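Local coordinates for beta-N-acetylglucosaminidase-like protein Glycoside hydrolase family 20 (Flavobacterium johnsoniae, PDB 6YHH) that probably releases N-acetylglucosamine from chitin-derived oligosaccharides as a family 20 beta-N-acetylhexosaminidase, at residues V183-G187 with E274-F280; F157-V163 with G205-T209; S409-D415 with G446-W451. One frame throughout, in Å; residues are numbered along the deposited sequence.

All three contacts belong to the catalytic domain, a TIM barrel of the family 20 type. Contact 1 and contact 3 both reach the barrel sheet, through strands 177-184 and 443-450. Their centres lie about 18 Å and their nearest atoms about 5 Å apart. The side chains of Asp185 in contact 1 and Trp451 in contact 3 each stand about 7 Å from that of Glu317, the predicted proton donor. A Tris molecule, probably from the crystallisation liquor, lies about 3 Å from the Trp451 side chain and may mark the pocket. Contact 2 is away from this site. Its helix 160-172 precedes strand 177-184, and its centre is about 17 Å from that of contact 1.

Contact 1. Residues V183-G187 with E274-F280; sequences VDDQG and ERNAGIF
Asp185 OD2 is hydrogen-bonded to two waters, and both waters reach on to 274-280. Water 2 donates to Asp185 OD2 at 2.8 Å and accepts from Phe280 N. Water 1 is also hydrogen-bonded to Gly278 O (2.9 Å) and accepts from Gln186 NE2. The other carboxylate oxygen, OD1, is held by Ser238. Asp185 OD2 also lies at the Phe280 ring edge, 3.7 Å from Phe280 CD2, with carboxylate and ring planes 71° apart.

Gln186 NE2 donates to Asn276 O at 3.0 Å. This bond is nearly straight (166°) and lies in both the amide and the carbonyl plane. A bend at chi2 (80°) turns the amide of Gln186 toward this carbonyl. Its OE1 is bonded to Arg155. Glu274 CG lies over one face of the Phe280 ring, offset toward the rim. Glu274 N donates to Asp185 O at 3.0 Å, from above the carbonyl plane.

The Asp185 side chain is about 7 Å from that of Glu317, the predicted proton donor, and Ile279 touches Glu317. The contact thus lies at the rim of the probable active site. Arg275 forms a salt bridge with Asp204 and packs on Phe64 of the second subunit. Asp184 to Gly187 form the type I turn of a beta hairpin between strands 177-184 and 187-188. It meets the partly disordered loop between helices 238-243 and 289-302. Phe280 packs on Ser238 of helix 238-243.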
loop_
_atom_site.group_PDB
_atom_site.type_symbol
_atom_site.label_atom_id
_atom_site.label_comp_id
_atom_site.label_asym_id
_atom_site.label_seq_id
_atom_site.Cartn_x
_atom_site.Cartn_y
_atom_site.Cartn_z
ATOM N N VAL A 183 -5.021 -6.788 -21.713
ATOM C CA VAL A 183 -4.835 -6.058 -22.931
ATOM C C VAL A 183 -6.104 -5.295 -23.285
ATOM O O VAL A 183 -7.216 -5.825 -23.109
ATOM C CB VAL A 183 -4.528 -7.016 -24.136
ATOM C CG1 VAL A 183 -4.190 -6.133 -25.336
ATOM C CG2 VAL A 183 -3.424 -8.054 -23.750
ATOM N N ASP A 184 -5.952 -4.043 -23.732
ATOM C CA ASP A 184 -7.046 -3.291 -24.270
ATOM C C ASP A 184 -6.416 -2.163 -25.095
ATOM O O ASP A 184 -5.169 -2.195 -25.413
ATOM C CB ASP A 184 -7.985 -2.798 -23.147
ATOM C CG ASP A 184 -9.399 -2.666 -23.591
ATOM O OD1 ASP A 184 -9.664 -1.737 -24.418
ATOM O OD2 ASP A 184 -10.252 -3.454 -23.189
ATOM N N ASP A 185 -7.222 -1.194 -25.511
ATOM C CA ASP A 185 -6.725 -0.123 -26.387
ATOM C C ASP A 185 -5.601 0.725 -25.744
ATOM O O ASP A 185 -4.770 1.327 -26.413
ATOM C CB ASP A 185 -7.859 0.847 -26.775
ATOM C CG ASP A 185 -8.925 0.200 -27.650
ATOM O OD1 ASP A 185 -8.606 -0.077 -28.845
ATOM O OD2 ASP A 185 -10.049 0.025 -27.082
ATOM N N GLN A 186 -5.646 0.755 -24.422
ATOM C CA GLN A 186 -4.828 1.626 -23.596
ATOM C C GLN A 186 -3.520 0.961 -23.120
ATOM O O GLN A 186 -2.799 1.551 -22.301
ATOM C CB GLN A 186 -5.660 2.090 -22.387
ATOM C CG GLN A 186 -6.823 2.955 -22.754
ATOM C CD GLN A 186 -8.060 2.221 -23.262
ATOM O OE1 GLN A 186 -8.137 1.003 -23.279
ATOM N NE2 GLN A 186 -9.008 2.978 -23.725
ATOM N N GLY A 187 -3.280 -0.304 -23.556
ATOM C CA GLY A 187 -2.032 -0.948 -23.227
ATOM C C GLY A 187 -2.109 -2.451 -23.156
ATOM O O GLY A 187 -3.124 -2.995 -22.843
ATOM N N GLU A 274 -4.057 4.194 -26.909
ATOM C CA GLU A 274 -5.125 5.098 -26.661
ATOM C C GLU A 274 -5.043 5.700 -25.225
ATOM O O GLU A 274 -4.810 4.990 -24.292
ATOM C CB GLU A 274 -6.435 4.391 -26.845
ATOM C CG GLU A 274 -7.633 5.228 -26.676
ATOM C CD GLU A 274 -7.637 6.403 -27.662
ATOM O OE1 GLU A 274 -7.279 6.317 -28.862
ATOM O OE2 GLU A 274 -7.877 7.447 -27.123
ATOM N N ARG A 275 -5.246 7.028 -25.132
ATOM C CA ARG A 275 -5.115 7.747 -23.853
ATOM C C ARG A 275 -6.492 8.072 -23.255
ATOM O O ARG A 275 -6.553 8.480 -22.058
ATOM C CB ARG A 275 -4.302 9.035 -24.008
ATOM C CG ARG A 275 -2.907 8.812 -24.594
ATOM C CD ARG A 275 -2.153 7.780 -23.806
ATOM N NE ARG A 275 -0.793 7.638 -24.292
ATOM C CZ ARG A 275 0.042 6.750 -23.779
ATOM N NH1 ARG A 275 -0.353 5.973 -22.843
ATOM N NH2 ARG A 275 1.273 6.601 -24.308
ATOM N N ASN A 276 -7.522 8.016 -24.061
ATOM C CA ASN A 276 -8.901 8.346 -23.629
ATOM C C ASN A 276 -9.672 7.055 -23.401
ATOM O O ASN A 276 -9.218 5.964 -23.706
ATOM C CB ASN A 276 -9.622 9.113 -24.750
ATOM C CG ASN A 276 -9.095 10.519 -24.893
ATOM O OD1 ASN A 276 -8.563 11.078 -23.985
ATOM N ND2 ASN A 276 -9.277 11.082 -26.017
ATOM N N ALA A 277 -10.864 7.178 -22.818
ATOM C CA ALA A 277 -11.795 6.107 -22.708
ATOM C C ALA A 277 -12.733 6.079 -23.888
ATOM O O ALA A 277 -12.969 7.127 -24.536
ATOM C CB ALA A 277 -12.616 6.306 -21.441
ATOM N N GLY A 278 -13.335 4.914 -24.117
ATOM C CA GLY A 278 -14.342 4.826 -25.189
ATOM C C GLY A 278 -14.239 3.540 -25.995
ATOM O O GLY A 278 -13.684 2.574 -25.549
ATOM N N ILE A 279 -14.970 3.545 -27.093
ATOM C CA ILE A 279 -15.011 2.453 -28.040
ATOM C C ILE A 279 -14.282 2.929 -29.251
ATOM O O ILE A 279 -14.674 3.989 -29.838
ATOM C CB ILE A 279 -16.456 2.052 -28.420
ATOM C CG1 ILE A 279 -17.239 1.673 -27.179
ATOM C CG2 ILE A 279 -16.368 0.890 -29.393
ATOM C CD1 ILE A 279 -18.738 1.447 -27.386
ATOM N N PHE A 280 -13.275 2.207 -29.699
ATOM C CA PHE A 280 -12.389 2.664 -30.755
ATOM C C PHE A 280 -12.458 1.760 -31.968
ATOM O O PHE A 280 -12.881 0.562 -31.874
ATOM C CB PHE A 280 -10.953 2.849 -30.214
ATOM C CG PHE A 280 -10.905 3.885 -29.081
ATOM C CD1 PHE A 280 -10.880 5.250 -29.353
ATOM C CD2 PHE A 280 -11.029 3.485 -27.783
ATOM C CE1 PHE A 280 -10.980 6.186 -28.312
ATOM C CE2 PHE A 280 -11.073 4.401 -26.750
ATOM C CZ PHE A 280 -11.044 5.749 -27.009
HETATM O O HOH W 1 -11.220 1.165 -24.919
HETATM O O HOH W 2 -12.650 -0.077 -28.076
#

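Contact 2. Residues F157-V163 with G205-T209; sequences FQPVDVV and GLYYT
With chi1 at 177°, the Phe157 ring extends anti to the backbone N and reaches Tyr208. The Tyr208 ring swings beside its own backbone N (chi1 -53°), which carries its hydroxyl to the 157-163 backbone. Phe157 CE1 sits over the centre of one Tyr208 face, 3.5 Å from Tyr208 CZ. The two ring planes are inclined at 47°, so the pair is oblique. Leu206 C and Tyr207 N lie over a face of the Phe157 ring. Leu206 CB adds a contact of 3.9 Å to Phe157 CG.

Tyr208 OH donates to Gln158 O at 2.6 Å, in the carbonyl plane and on a lone pair. Val163 CG2 is 3.7 Å from Tyr208 OH. Val160 CG2 approaches the edge of the ring.

Pro159 is the N-cap of helix 160-172, and Thr209 is the N-cap of helix 210-222. The contact thus joins the loops that lead into two barrel helices. Trp180 and Ile213 also pack on Tyr208. The chemistry is mostly apolar, with one short hydrogen bond between the segments. That bond ties the buried tyrosine to the backbone just before the helix and would limit how its ring can shift.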
loop_
_atom_site.group_PDB
_atom_site.type_symbol
_atom_site.label_atom_id
_atom_site.label_comp_id
_atom_site.label_asym_id
_atom_site.label_seq_id
_atom_site.Cartn_x
_atom_site.Cartn_y
_atom_site.Cartn_z
ATOM N N PHE A 157 -2.814 0.512 -15.296
ATOM C CA PHE A 157 -2.019 -0.612 -14.869
ATOM C C PHE A 157 -2.154 -0.731 -13.366
ATOM O O PHE A 157 -2.057 0.291 -12.610
ATOM C CB PHE A 157 -0.584 -0.500 -15.332
ATOM C CG PHE A 157 0.311 -1.613 -14.853
ATOM C CD1 PHE A 157 0.173 -2.886 -15.418
ATOM C CD2 PHE A 157 1.318 -1.407 -13.899
ATOM C CE1 PHE A 157 0.922 -3.948 -15.005
ATOM C CE2 PHE A 157 2.090 -2.494 -13.490
ATOM C CZ PHE A 157 1.931 -3.755 -14.087
ATOM N N GLN A 158 -2.314 -1.966 -12.920
ATOM C CA GLN A 158 -2.405 -2.270 -11.496
ATOM C C GLN A 158 -1.206 -3.153 -11.108
ATOM O O GLN A 158 -1.139 -4.342 -11.480
ATOM C CB GLN A 158 -3.680 -2.966 -11.158
ATOM C CG GLN A 158 -4.934 -2.266 -11.669
ATOM C CD GLN A 158 -5.153 -0.924 -10.993
ATOM O OE1 GLN A 158 -4.863 -0.741 -9.848
ATOM N NE2 GLN A 158 -5.647 0.008 -11.770
ATOM N N PRO A 159 -0.278 -2.588 -10.350
ATOM C CA PRO A 159 0.958 -3.335 -10.022
ATOM C C PRO A 159 0.689 -4.634 -9.207
ATOM O O PRO A 159 -0.391 -4.869 -8.663
ATOM C CB PRO A 159 1.753 -2.339 -9.179
ATOM C CG PRO A 159 1.380 -1.046 -9.742
ATOM C CD PRO A 159 -0.157 -1.211 -9.859
ATOM N N VAL A 160 1.757 -5.444 -9.156
ATOM C CA VAL A 160 1.715 -6.718 -8.459
ATOM C C VAL A 160 1.096 -6.592 -7.102
ATOM O O VAL A 160 0.284 -7.472 -6.704
ATOM C CB VAL A 160 3.123 -7.319 -8.393
ATOM C CG1 VAL A 160 3.180 -8.435 -7.380
ATOM C CG2 VAL A 160 3.584 -7.729 -9.769
ATOM N N ASP A 161 1.430 -5.545 -6.317
ATOM C CA ASP A 161 0.873 -5.445 -4.962
ATOM C C ASP A 161 -0.662 -5.344 -4.938
ATOM O O ASP A 161 -1.326 -5.848 -4.025
ATOM C CB ASP A 161 1.496 -4.309 -4.130
ATOM C CG ASP A 161 1.302 -2.931 -4.746
ATOM O OD1 ASP A 161 1.680 -2.729 -5.844
ATOM O OD2 ASP A 161 0.811 -2.060 -4.031
ATOM N N VAL A 162 -1.208 -4.622 -5.921
ATOM C CA VAL A 162 -2.661 -4.485 -6.000
ATOM C C VAL A 162 -3.290 -5.829 -6.281
ATOM O O VAL A 162 -4.299 -6.219 -5.646
ATOM C CB VAL A 162 -3.071 -3.538 -7.137
ATOM C CG1 VAL A 162 -4.585 -3.440 -7.243
ATOM C CG2 VAL A 162 -2.504 -2.100 -6.907
ATOM N N VAL A 163 -2.702 -6.589 -7.202
ATOM C CA VAL A 163 -3.252 -7.884 -7.604
ATOM C C VAL A 163 -3.213 -8.833 -6.397
ATOM O O VAL A 163 -4.224 -9.502 -6.081
ATOM C CB VAL A 163 -2.434 -8.455 -8.783
ATOM C CG1 VAL A 163 -2.872 -9.888 -9.086
ATOM C CG2 VAL A 163 -2.566 -7.565 -10.008
ATOM N N GLY A 205 6.006 0.796 -20.809
ATOM C CA GLY A 205 6.836 0.173 -19.747
ATOM C C GLY A 205 6.132 -0.409 -18.571
ATOM O O GLY A 205 6.812 -0.809 -17.623
ATOM N N LEU A 206 4.795 -0.485 -18.663
ATOM C CA LEU A 206 3.934 -0.924 -17.536
ATOM C C LEU A 206 3.369 -2.294 -17.940
ATOM O O LEU A 206 2.565 -2.388 -18.882
ATOM C CB LEU A 206 2.820 0.094 -17.352
ATOM C CG LEU A 206 3.219 1.473 -16.915
ATOM C CD1 LEU A 206 2.030 2.403 -16.908
ATOM C CD2 LEU A 206 3.885 1.425 -15.563
ATOM N N TYR A 207 3.837 -3.371 -17.277
ATOM C CA TYR A 207 3.479 -4.717 -17.625
ATOM C C TYR A 207 3.911 -5.682 -16.539
ATOM O O TYR A 207 4.739 -5.339 -15.697
ATOM C CB TYR A 207 4.058 -5.180 -19.023
ATOM C CG TYR A 207 5.586 -5.191 -19.050
ATOM C CD1 TYR A 207 6.291 -4.008 -19.334
ATOM C CD2 TYR A 207 6.290 -6.320 -18.816
ATOM C CE1 TYR A 207 7.674 -3.979 -19.313
ATOM C CE2 TYR A 207 7.690 -6.300 -18.809
ATOM C CZ TYR A 207 8.352 -5.155 -19.081
ATOM O OH TYR A 207 9.726 -5.159 -19.114
ATOM N N TYR A 208 3.304 -6.852 -16.578
ATOM C CA TYR A 208 3.697 -7.942 -15.690
ATOM C C TYR A 208 4.727 -8.826 -16.390
ATOM O O TYR A 208 4.546 -9.203 -17.562
ATOM C CB TYR A 208 2.572 -8.821 -15.352
ATOM C CG TYR A 208 1.367 -8.049 -14.792
ATOM C CD1 TYR A 208 1.378 -7.572 -13.499
ATOM C CD2 TYR A 208 0.232 -7.853 -15.566
ATOM C CE1 TYR A 208 0.275 -6.840 -13.022
ATOM C CE2 TYR A 208 -0.878 -7.184 -15.065
ATOM C CZ TYR A 208 -0.845 -6.731 -13.782
ATOM O OH TYR A 208 -1.981 -6.046 -13.314
ATOM N N THR A 209 5.820 -9.110 -15.688
ATOM C CA THR A 209 6.775 -10.066 -16.259
ATOM C C THR A 209 6.182 -11.457 -16.247
ATOM O O THR A 209 5.274 -11.770 -15.512
ATOM C CB THR A 209 8.135 -10.075 -15.540
ATOM O OG1 THR A 209 7.997 -10.699 -14.239
ATOM C CG2 THR A 209 8.703 -8.734 -15.395
#

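Contact 3. Residues S409-D415 with G446-W451; sequences SNGFYID and GEATMW
The loop 409-415 makes a type II beta turn from Ser409 to Phe412 and then runs beside the end of strand 443-450. One backbone hydrogen bond joins the two segments. Thr449 N donates to Phe412 O at 3.1 Å, with an angle of 166° at the hydrogen. Tyr413 follows as the centre of an inverse gamma turn.

Ser409 OG donates to Glu447 O at 2.7 Å, somewhat tilted from the carbonyl plane. The hydroxyl is also bonded to His381. Thr449 OG1 stands over the centre of one Tyr413 ring face and is 3.4 Å from Tyr413 CD1. This hydroxyl lies between the backbone N and the carbonyl carbon (chi1 58°), which turns it to the ring, while CG2 packs on Ser409. Trp451 NE1 comes to 3.2 Å from Tyr413 CE2. The tyrosine ring and the indole five-membered ring are oblique, with their planes at 36°. Asp415 brings OD1 to the indole edge, where Asp415 OD1 is 3.4 Å from Trp451 CD1.

Ile414 CD1 reaches the strand, 3.9 Å from Met450 CB, and also packs on Ala448. Phe412 CB lies against Glu447 O. Phe412 CE2 lies 4.2 Å from Gly446 CA, the ring packing against bare backbone. Helix 467-476 covers Phe412, Ile414 and Ala448.

The contact therefore has two characters. Ile414, Ala448 and Met450 make an apolar layer toward the barrel helices. On the pocket side, Tyr413 and Asp415 touch Trp451, which also meets His181 edge-to-face. Together they would restrict the tilt of the indole beside the bound Tris, consistent with a wall of the sugar-binding pocket.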
loop_
_atom_site.group_PDB
_atom_site.type_symbol
_atom_site.label_atom_id
_atom_site.label_comp_id
_atom_site.label_asym_id
_atom_site.label_seq_id
_atom_site.Cartn_x
_atom_site.Cartn_y
_atom_site.Cartn_z
ATOM N N SER A 409 -21.866 -11.139 -16.022
ATOM C CA SER A 409 -21.308 -9.855 -15.513
ATOM C C SER A 409 -22.236 -8.643 -15.624
ATOM O O SER A 409 -22.050 -7.688 -14.845
ATOM C CB SER A 409 -19.904 -9.522 -16.090
ATOM O OG SER A 409 -18.975 -10.423 -15.515
ATOM N N ASN A 410 -23.199 -8.664 -16.535
ATOM C CA ASN A 410 -24.190 -7.602 -16.575
ATOM C C ASN A 410 -24.820 -7.425 -15.182
ATOM O O ASN A 410 -25.166 -8.451 -14.546
ATOM C CB ASN A 410 -25.350 -7.958 -17.531
ATOM C CG ASN A 410 -26.317 -6.798 -17.685
ATOM O OD1 ASN A 410 -27.421 -6.781 -17.089
ATOM N ND2 ASN A 410 -25.808 -5.724 -18.308
ATOM N N GLY A 411 -24.906 -6.178 -14.720
ATOM C CA GLY A 411 -25.442 -5.844 -13.390
ATOM C C GLY A 411 -24.435 -5.926 -12.253
ATOM O O GLY A 411 -24.761 -5.650 -11.095
ATOM N N PHE A 412 -23.169 -6.310 -12.586
ATOM C CA PHE A 412 -22.051 -6.337 -11.640
ATOM C C PHE A 412 -20.889 -5.413 -12.171
ATOM O O PHE A 412 -19.699 -5.646 -11.859
ATOM C CB PHE A 412 -21.499 -7.751 -11.480
ATOM C CG PHE A 412 -22.468 -8.782 -10.907
ATOM C CD1 PHE A 412 -23.234 -8.537 -9.786
ATOM C CD2 PHE A 412 -22.530 -10.057 -11.448
ATOM C CE1 PHE A 412 -24.000 -9.550 -9.207
ATOM C CE2 PHE A 412 -23.335 -11.027 -10.910
ATOM C CZ PHE A 412 -24.082 -10.789 -9.771
ATOM N N TYR A 413 -21.297 -4.328 -12.815
ATOM C CA TYR A 413 -20.342 -3.335 -13.365
ATOM C C TYR A 413 -20.015 -2.311 -12.276
ATOM O O TYR A 413 -20.460 -1.163 -12.322
ATOM C CB TYR A 413 -20.876 -2.707 -14.646
ATOM C CG TYR A 413 -20.491 -3.541 -15.857
ATOM C CD1 TYR A 413 -20.847 -4.881 -15.934
ATOM C CD2 TYR A 413 -19.726 -3.008 -16.887
ATOM C CE1 TYR A 413 -20.431 -5.658 -17.011
ATOM C CE2 TYR A 413 -19.385 -3.776 -18.012
ATOM C CZ TYR A 413 -19.653 -5.107 -17.992
ATOM O OH TYR A 413 -19.181 -5.882 -19.028
ATOM N N ILE A 414 -19.172 -2.733 -11.327
ATOM C CA ILE A 414 -18.841 -1.934 -10.114
ATOM C C ILE A 414 -18.100 -0.623 -10.486
ATOM O O ILE A 414 -18.140 0.341 -9.741
ATOM C CB ILE A 414 -17.982 -2.774 -9.131
ATOM C CG1 ILE A 414 -16.869 -3.528 -9.804
ATOM C CG2 ILE A 414 -18.809 -3.811 -8.440
ATOM C CD1 ILE A 414 -15.844 -4.111 -8.852
ATOM N N ASP A 415 -17.460 -0.564 -11.670
ATOM C CA ASP A 415 -16.804 0.641 -12.074
ATOM C C ASP A 415 -17.710 1.807 -12.300
ATOM O O ASP A 415 -17.246 2.957 -12.261
ATOM C CB ASP A 415 -15.970 0.369 -13.351
ATOM C CG ASP A 415 -16.828 -0.026 -14.507
ATOM O OD1 ASP A 415 -17.598 -0.988 -14.340
ATOM O OD2 ASP A 415 -16.739 0.611 -15.608
ATOM N N GLY A 446 -21.122 -15.811 -11.694
ATOM C CA GLY A 446 -21.059 -14.384 -12.064
ATOM C C GLY A 446 -19.710 -13.808 -11.735
ATOM O O GLY A 446 -18.893 -14.438 -11.044
ATOM N N GLU A 447 -19.523 -12.581 -12.226
ATOM C CA GLU A 447 -18.306 -11.885 -12.005
ATOM C C GLU A 447 -18.467 -10.370 -11.961
ATOM O O GLU A 447 -19.023 -9.788 -12.894
ATOM C CB GLU A 447 -17.403 -12.327 -13.113
ATOM C CG GLU A 447 -16.072 -11.780 -13.141
ATOM C CD GLU A 447 -15.282 -12.439 -14.311
ATOM O OE1 GLU A 447 -14.989 -11.704 -15.270
ATOM O OE2 GLU A 447 -14.946 -13.663 -14.263
ATOM N N ALA A 448 -17.920 -9.787 -10.912
ATOM C CA ALA A 448 -17.813 -8.297 -10.797
ATOM C C ALA A 448 -16.716 -7.868 -11.753
ATOM O O ALA A 448 -15.640 -8.534 -11.794
ATOM C CB ALA A 448 -17.486 -7.894 -9.381
ATOM N N THR A 449 -16.947 -6.795 -12.502
ATOM C CA THR A 449 -15.956 -6.324 -13.459
ATOM C C THR A 449 -15.425 -4.954 -13.088
ATOM O O THR A 449 -16.120 -3.962 -13.211
ATOM C CB THR A 449 -16.471 -6.228 -14.903
ATOM O OG1 THR A 449 -17.619 -5.330 -14.968
ATOM C CG2 THR A 449 -16.859 -7.586 -15.433
ATOM N N MET A 450 -14.181 -4.888 -12.647
ATOM C CA MET A 450 -13.530 -3.609 -12.351
ATOM C C MET A 450 -12.709 -3.078 -13.503
ATOM O O MET A 450 -11.481 -3.297 -13.600
ATOM C CB MET A 450 -12.656 -3.645 -11.110
ATOM C CG MET A 450 -12.220 -2.223 -10.694
ATOM S SD MET A 450 -13.610 -1.132 -10.339
ATOM C CE MET A 450 -12.790 0.449 -10.597
ATOM N N TRP A 451 -13.411 -2.444 -14.423
ATOM C CA TRP A 451 -12.840 -1.640 -15.497
ATOM C C TRP A 451 -12.117 -0.413 -14.882
ATOM O O TRP A 451 -12.600 0.161 -13.908
ATOM C CB TRP A 451 -13.856 -1.225 -16.485
ATOM C CG TRP A 451 -14.636 -2.354 -17.060
ATOM C CD1 TRP A 451 -15.876 -2.771 -16.686
ATOM C CD2 TRP A 451 -14.140 -3.357 -17.947
ATOM N NE1 TRP A 451 -16.229 -3.935 -17.368
ATOM C CE2 TRP A 451 -15.153 -4.331 -18.098
ATOM C CE3 TRP A 451 -12.948 -3.534 -18.597
ATOM C CZ2 TRP A 451 -15.036 -5.397 -18.997
ATOM C CZ3 TRP A 451 -12.820 -4.578 -19.483
ATOM C CH2 TRP A 451 -13.828 -5.500 -19.673
#